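Long-range contact in myosin IE heavy chain (Dictyostelium discoideum, PDB 1LKX), which hydrolyses ATP in an actin-activated motor domain to move along actin filaments, and may shift membranes relative to actin: residues C445-L459 / F473-L487. Sequence-based numbering, arbitrary orientation.
Sequences CELIEKKPIGLISLL and FLDSICKQFEKNPHL
Leu459 points CD2 at the middle of the Phe473 ring, 3.6 Å from its centroid and 7° off the normal, a CH-pi contact. With CG anti to the backbone N (chi1 162°), Phe473 carries its ring across to helix 455-459, and Ile477 CD1 lies on the opposite face near the rim; a flat ring suits this place between two aliphatic chains. Cutting Phe473 back to an alanine is likely to leave a gap between the helices, with Leu459 CD2 and Ile477 CD1 each losing the ring face it rests on. Further along the close-packed, buried and wholly apolar side, Leu455 CD2 packs on Ile477 CG2. Ile448 is long enough to serve two partners, CG1 lying over the Phe481 ring and CD1 touching Leu487 CB at 3.6 Å. The solvent side is looser: Ile453 CG2 lies against the bent chain of Gln480, both residues exposed, where a polar, flexible side chain is tolerable. At the other end buried Cys445 lays SG over one face of the His486 imidazole, toward the rim, 3.9 Å from its centroid. Segments 455-459 and 473-480 of two motor-domain helices run roughly antiparallel (139°); strand 502-507 borders the buried side through Leu505 and Phe503, and helix 398-430 borders Cys445.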
loop_
_atom_site.group_PDB
_atom_site.type_symbol
_atom_site.label_atom_id
_atom_site.label_comp_id
_atom_site.label_asym_id
_atom_site.label_seq_id
_atom_site.Cartn_x
_atom_site.Cartn_y
_atom_site.Cartn_z
ATOM N N CYS A 445 -11.724 -13.833 -8.359
ATOM C CA CYS A 445 -10.306 -14.004 -8.061
ATOM C C CYS A 445 -10.116 -13.920 -6.558
ATOM O O CYS A 445 -9.115 -14.373 -6.028
ATOM C CB CYS A 445 -9.493 -12.932 -8.744
ATOM S SG CYS A 445 -9.902 -12.910 -10.460
ATOM N N GLU A 446 -11.077 -13.327 -5.869
ATOM C CA GLU A 446 -10.995 -13.250 -4.423
ATOM C C GLU A 446 -11.433 -14.626 -3.961
ATOM O O GLU A 446 -10.661 -15.388 -3.369
ATOM C CB GLU A 446 -11.991 -12.246 -3.855
ATOM C CG GLU A 446 -12.243 -11.048 -4.716
ATOM C CD GLU A 446 -11.029 -10.213 -4.860
ATOM O OE1 GLU A 446 -10.483 -9.827 -3.808
ATOM O OE2 GLU A 446 -10.620 -9.950 -6.011
ATOM N N LEU A 447 -12.692 -14.929 -4.252
ATOM C CA LEU A 447 -13.288 -16.190 -3.862
ATOM C C LEU A 447 -12.302 -17.349 -3.990
ATOM O O LEU A 447 -12.246 -18.219 -3.116
ATOM C CB LEU A 447 -14.558 -16.446 -4.694
ATOM C CG LEU A 447 -15.747 -15.479 -4.522
ATOM C CD1 LEU A 447 -16.907 -15.890 -5.432
ATOM C CD2 LEU A 447 -16.197 -15.465 -3.066
ATOM N N ILE A 448 -11.497 -17.354 -5.048
ATOM C CA ILE A 448 -10.548 -18.444 -5.237
ATOM C C ILE A 448 -9.412 -18.389 -4.238
ATOM O O ILE A 448 -8.423 -19.099 -4.390
ATOM C CB ILE A 448 -9.915 -18.441 -6.641
ATOM C CG1 ILE A 448 -9.244 -19.795 -6.907
ATOM C CG2 ILE A 448 -8.885 -17.335 -6.739
ATOM C CD1 ILE A 448 -8.286 -19.803 -8.065
ATOM N N GLU A 449 -9.544 -17.561 -3.211
ATOM C CA GLU A 449 -8.468 -17.466 -2.235
ATOM C C GLU A 449 -8.773 -16.789 -0.898
ATOM O O GLU A 449 -8.025 -15.921 -0.464
ATOM C CB GLU A 449 -7.302 -16.767 -2.895
ATOM C CG GLU A 449 -7.742 -15.570 -3.648
ATOM C CD GLU A 449 -6.583 -14.717 -4.005
ATOM O OE1 GLU A 449 -5.750 -14.493 -3.103
ATOM O OE2 GLU A 449 -6.498 -14.272 -5.169
ATOM N N LYS A 450 -9.850 -17.203 -0.240
ATOM C CA LYS A 450 -10.236 -16.638 1.045
ATOM C C LYS A 450 -10.952 -17.626 1.968
ATOM O O LYS A 450 -10.367 -18.074 2.966
ATOM C CB LYS A 450 -11.118 -15.397 0.850
ATOM C CG LYS A 450 -10.353 -14.122 0.502
ATOM C CD LYS A 450 -11.231 -12.884 0.591
ATOM C CE LYS A 450 -12.365 -12.958 -0.400
ATOM N NZ LYS A 450 -13.369 -11.905 -0.155
ATOM N N LYS A 451 -12.197 -17.984 1.631
ATOM C CA LYS A 451 -13.004 -18.880 2.477
ATOM C C LYS A 451 -12.814 -20.382 2.220
ATOM O O LYS A 451 -12.110 -20.737 1.275
ATOM C CB LYS A 451 -14.476 -18.470 2.365
ATOM C CG LYS A 451 -14.761 -17.092 2.993
ATOM C CD LYS A 451 -14.228 -15.944 2.129
ATOM C CE LYS A 451 -14.229 -14.599 2.858
ATOM N NZ LYS A 451 -13.092 -14.461 3.816
ATOM N N PRO A 452 -13.432 -21.277 3.052
ATOM C CA PRO A 452 -13.354 -22.760 2.961
ATOM C C PRO A 452 -13.205 -23.267 1.537
ATOM O O PRO A 452 -14.152 -23.184 0.752
ATOM C CB PRO A 452 -14.669 -23.221 3.574
ATOM C CG PRO A 452 -14.877 -22.220 4.638
ATOM C CD PRO A 452 -14.512 -20.891 3.981
ATOM N N ILE A 453 -12.035 -23.813 1.209
ATOM C CA ILE A 453 -11.753 -24.279 -0.155
ATOM C C ILE A 453 -11.288 -23.064 -0.967
ATOM O O ILE A 453 -11.874 -22.713 -1.991
ATOM C CB ILE A 453 -12.998 -24.868 -0.865
ATOM C CG1 ILE A 453 -13.631 -25.961 -0.012
ATOM C CG2 ILE A 453 -12.604 -25.460 -2.197
ATOM C CD1 ILE A 453 -14.983 -26.389 -0.515
ATOM N N GLY A 454 -10.242 -22.410 -0.478
ATOM C CA GLY A 454 -9.691 -21.249 -1.148
ATOM C C GLY A 454 -8.196 -21.401 -1.018
ATOM O O GLY A 454 -7.737 -22.144 -0.155
ATOM N N LEU A 455 -7.428 -20.714 -1.852
ATOM C CA LEU A 455 -5.982 -20.845 -1.783
ATOM C C LEU A 455 -5.395 -20.750 -0.379
ATOM O O LEU A 455 -4.826 -21.718 0.118
ATOM C CB LEU A 455 -5.307 -19.818 -2.674
ATOM C CG LEU A 455 -5.533 -19.967 -4.171
ATOM C CD1 LEU A 455 -4.728 -18.901 -4.894
ATOM C CD2 LEU A 455 -5.120 -21.355 -4.625
ATOM N N ILE A 456 -5.526 -19.605 0.277
ATOM C CA ILE A 456 -4.936 -19.491 1.602
ATOM C C ILE A 456 -5.593 -20.361 2.654
ATOM O O ILE A 456 -4.984 -20.656 3.685
ATOM C CB ILE A 456 -4.890 -18.026 2.098
ATOM C CG1 ILE A 456 -6.242 -17.349 1.908
ATOM C CG2 ILE A 456 -3.794 -17.266 1.353
ATOM C CD1 ILE A 456 -6.204 -15.865 2.251
ATOM N N SER A 457 -6.826 -20.788 2.399
ATOM C CA SER A 457 -7.510 -21.649 3.352
ATOM C C SER A 457 -6.981 -23.082 3.215
ATOM O O SER A 457 -6.851 -23.795 4.197
ATOM C CB SER A 457 -9.015 -21.598 3.125
ATOM O OG SER A 457 -9.703 -21.863 4.334
ATOM N N LEU A 458 -6.675 -23.501 1.995
ATOM C CA LEU A 458 -6.119 -24.826 1.767
ATOM C C LEU A 458 -4.686 -24.843 2.298
ATOM O O LEU A 458 -4.286 -25.749 3.020
ATOM C CB LEU A 458 -6.100 -25.153 0.274
ATOM C CG LEU A 458 -7.333 -25.726 -0.430
ATOM C CD1 LEU A 458 -7.687 -27.067 0.184
ATOM C CD2 LEU A 458 -8.494 -24.768 -0.330
ATOM N N LEU A 459 -3.916 -23.829 1.926
ATOM C CA LEU A 459 -2.526 -23.717 2.350
ATOM C C LEU A 459 -2.455 -23.684 3.870
ATOM O O LEU A 459 -1.510 -24.182 4.473
ATOM C CB LEU A 459 -1.898 -22.447 1.748
ATOM C CG LEU A 459 -0.398 -22.113 1.866
ATOM C CD1 LEU A 459 -0.205 -21.139 2.984
ATOM C CD2 LEU A 459 0.443 -23.367 2.058
ATOM N N PHE A 473 0.899 -29.798 -1.232
ATOM C CA PHE A 473 -0.017 -28.662 -1.192
ATOM C C PHE A 473 -0.390 -28.260 -2.611
ATOM O O PHE A 473 -1.549 -27.979 -2.900
ATOM C CB PHE A 473 0.638 -27.470 -0.486
ATOM C CG PHE A 473 -0.038 -26.149 -0.763
ATOM C CD1 PHE A 473 -1.374 -25.954 -0.439
ATOM C CD2 PHE A 473 0.663 -25.106 -1.357
ATOM C CE1 PHE A 473 -2.001 -24.739 -0.703
ATOM C CE2 PHE A 473 0.042 -23.889 -1.623
ATOM C CZ PHE A 473 -1.294 -23.709 -1.295
ATOM N N LEU A 474 0.599 -28.230 -3.494
ATOM C CA LEU A 474 0.350 -27.859 -4.870
ATOM C C LEU A 474 -0.702 -28.791 -5.466
ATOM O O LEU A 474 -1.583 -28.361 -6.222
ATOM C CB LEU A 474 1.658 -27.915 -5.676
ATOM C CG LEU A 474 1.598 -27.545 -7.167
ATOM C CD1 LEU A 474 0.836 -26.255 -7.355
ATOM C CD2 LEU A 474 2.994 -27.427 -7.731
ATOM N N ASP A 475 -0.626 -30.065 -5.101
ATOM C CA ASP A 475 -1.559 -31.061 -5.615
ATOM C C ASP A 475 -2.985 -30.778 -5.169
ATOM O O ASP A 475 -3.932 -30.953 -5.935
ATOM C CB ASP A 475 -1.147 -32.461 -5.153
ATOM C CG ASP A 475 0.349 -32.715 -5.307
ATOM O OD1 ASP A 475 0.896 -32.505 -6.416
ATOM O OD2 ASP A 475 0.974 -33.135 -4.310
ATOM N N SER A 476 -3.132 -30.349 -3.922
ATOM C CA SER A 476 -4.444 -30.027 -3.386
ATOM C C SER A 476 -5.058 -28.988 -4.298
ATOM O O SER A 476 -6.114 -29.200 -4.879
ATOM C CB SER A 476 -4.314 -29.434 -1.990
ATOM O OG SER A 476 -3.377 -30.159 -1.219
ATOM N N ILE A 477 -4.367 -27.864 -4.424
ATOM C CA ILE A 477 -4.818 -26.763 -5.256
ATOM C C ILE A 477 -5.160 -27.222 -6.659
ATOM O O ILE A 477 -6.256 -26.972 -7.147
ATOM C CB ILE A 477 -3.731 -25.695 -5.412
ATOM C CG1 ILE A 477 -2.966 -25.507 -4.113
ATOM C CG2 ILE A 477 -4.363 -24.371 -5.788
ATOM C CD1 ILE A 477 -1.780 -24.593 -4.291
ATOM N N CYS A 478 -4.201 -27.878 -7.303
ATOM C CA CYS A 478 -4.366 -28.344 -8.672
ATOM C C CYS A 478 -5.549 -29.272 -8.862
ATOM O O CYS A 478 -6.215 -29.236 -9.902
ATOM C CB CYS A 478 -3.085 -29.026 -9.153
ATOM S SG CYS A 478 -1.652 -27.911 -9.332
ATOM N N LYS A 479 -5.812 -30.103 -7.860
ATOM C CA LYS A 479 -6.935 -31.024 -7.926
ATOM C C LYS A 479 -8.227 -30.294 -7.573
ATOM O O LYS A 479 -9.190 -30.328 -8.328
ATOM C CB LYS A 479 -6.728 -32.196 -6.959
ATOM C CG LYS A 479 -5.595 -33.139 -7.344
ATOM C CD LYS A 479 -5.503 -34.317 -6.371
ATOM C CE LYS A 479 -4.435 -35.321 -6.802
ATOM N NZ LYS A 479 -3.070 -34.719 -6.896
ATOM N N GLN A 480 -8.226 -29.624 -6.426
ATOM C CA GLN A 480 -9.387 -28.896 -5.931
ATOM C C GLN A 480 -9.932 -27.881 -6.915
ATOM O O GLN A 480 -11.119 -27.567 -6.905
ATOM C CB GLN A 480 -9.027 -28.196 -4.620
ATOM C CG GLN A 480 -10.162 -27.404 -4.002
ATOM C CD GLN A 480 -11.338 -28.274 -3.602
ATOM O OE1 GLN A 480 -11.205 -29.183 -2.781
ATOM N NE2 GLN A 480 -12.499 -27.997 -4.178
ATOM N N PHE A 481 -9.060 -27.362 -7.766
ATOM C CA PHE A 481 -9.472 -26.370 -8.748
ATOM C C PHE A 481 -9.255 -26.863 -10.170
ATOM O O PHE A 481 -9.479 -28.032 -10.475
ATOM C CB PHE A 481 -8.708 -25.065 -8.520
ATOM C CG PHE A 481 -8.978 -24.440 -7.188
ATOM C CD1 PHE A 481 -10.165 -23.754 -6.961
ATOM C CD2 PHE A 481 -8.074 -24.583 -6.141
ATOM C CE1 PHE A 481 -10.454 -23.221 -5.701
ATOM C CE2 PHE A 481 -8.355 -24.056 -4.886
ATOM C CZ PHE A 481 -9.551 -23.373 -4.665
ATOM N N GLU A 482 -8.806 -25.967 -11.035
ATOM C CA GLU A 482 -8.591 -26.322 -12.427
ATOM C C GLU A 482 -9.806 -27.072 -12.932
ATOM O O GLU A 482 -9.788 -28.271 -13.195
ATOM C CB GLU A 482 -7.317 -27.144 -12.593
ATOM C CG GLU A 482 -6.067 -26.275 -12.527
ATOM C CD GLU A 482 -4.789 -27.045 -12.788
ATOM O OE1 GLU A 482 -4.434 -27.914 -11.952
ATOM O OE2 GLU A 482 -4.148 -26.773 -13.835
ATOM N N LYS A 483 -10.864 -26.288 -13.027
ATOM C CA LYS A 483 -12.195 -26.644 -13.479
ATOM C C LYS A 483 -12.779 -25.288 -13.109
ATOM O O LYS A 483 -13.949 -24.971 -13.334
ATOM C CB LYS A 483 -12.794 -27.773 -12.629
ATOM C CG LYS A 483 -13.842 -28.611 -13.372
ATOM C CD LYS A 483 -13.272 -29.156 -14.686
ATOM C CE LYS A 483 -14.327 -29.865 -15.541
ATOM N NZ LYS A 483 -14.831 -31.144 -14.951
ATOM N N ASN A 484 -11.880 -24.493 -12.537
ATOM C CA ASN A 484 -12.124 -23.138 -12.090
ATOM C C ASN A 484 -11.126 -22.297 -12.884
ATOM O O ASN A 484 -9.939 -22.614 -12.922
ATOM C CB ASN A 484 -11.853 -23.055 -10.573
ATOM C CG ASN A 484 -11.756 -21.625 -10.053
ATOM O OD1 ASN A 484 -10.808 -20.920 -10.352
ATOM N ND2 ASN A 484 -12.737 -21.202 -9.264
ATOM N N PRO A 485 -11.604 -21.244 -13.570
ATOM C CA PRO A 485 -10.686 -20.400 -14.343
ATOM C C PRO A 485 -9.807 -19.654 -13.356
ATOM O O PRO A 485 -9.915 -19.859 -12.151
ATOM C CB PRO A 485 -11.618 -19.447 -15.085
ATOM C CG PRO A 485 -12.937 -20.163 -15.094
ATOM C CD PRO A 485 -12.991 -20.784 -13.730
ATOM N N HIS A 486 -8.941 -18.783 -13.843
ATOM C CA HIS A 486 -8.081 -18.039 -12.929
ATOM C C HIS A 486 -6.976 -18.895 -12.319
ATOM O O HIS A 486 -6.014 -18.357 -11.769
ATOM C CB HIS A 486 -8.920 -17.412 -11.815
ATOM C CG HIS A 486 -10.075 -16.608 -12.321
ATOM N ND1 HIS A 486 -9.912 -15.473 -13.088
ATOM C CD2 HIS A 486 -11.410 -16.788 -12.195
ATOM C CE1 HIS A 486 -11.098 -14.988 -13.411
ATOM N NE2 HIS A 486 -12.023 -15.768 -12.883
ATOM N N LEU A 487 -7.112 -20.218 -12.416
ATOM C CA LEU A 487 -6.097 -21.131 -11.888
ATOM C C LEU A 487 -5.701 -22.224 -12.877
ATOM O O LEU A 487 -6.528 -23.004 -13.330
ATOM C CB LEU A 487 -6.563 -21.779 -10.573
ATOM C CG LEU A 487 -5.619 -22.814 -9.940
ATOM C CD1 LEU A 487 -4.177 -22.371 -10.057
ATOM C CD2 LEU A 487 -5.975 -22.993 -8.480
#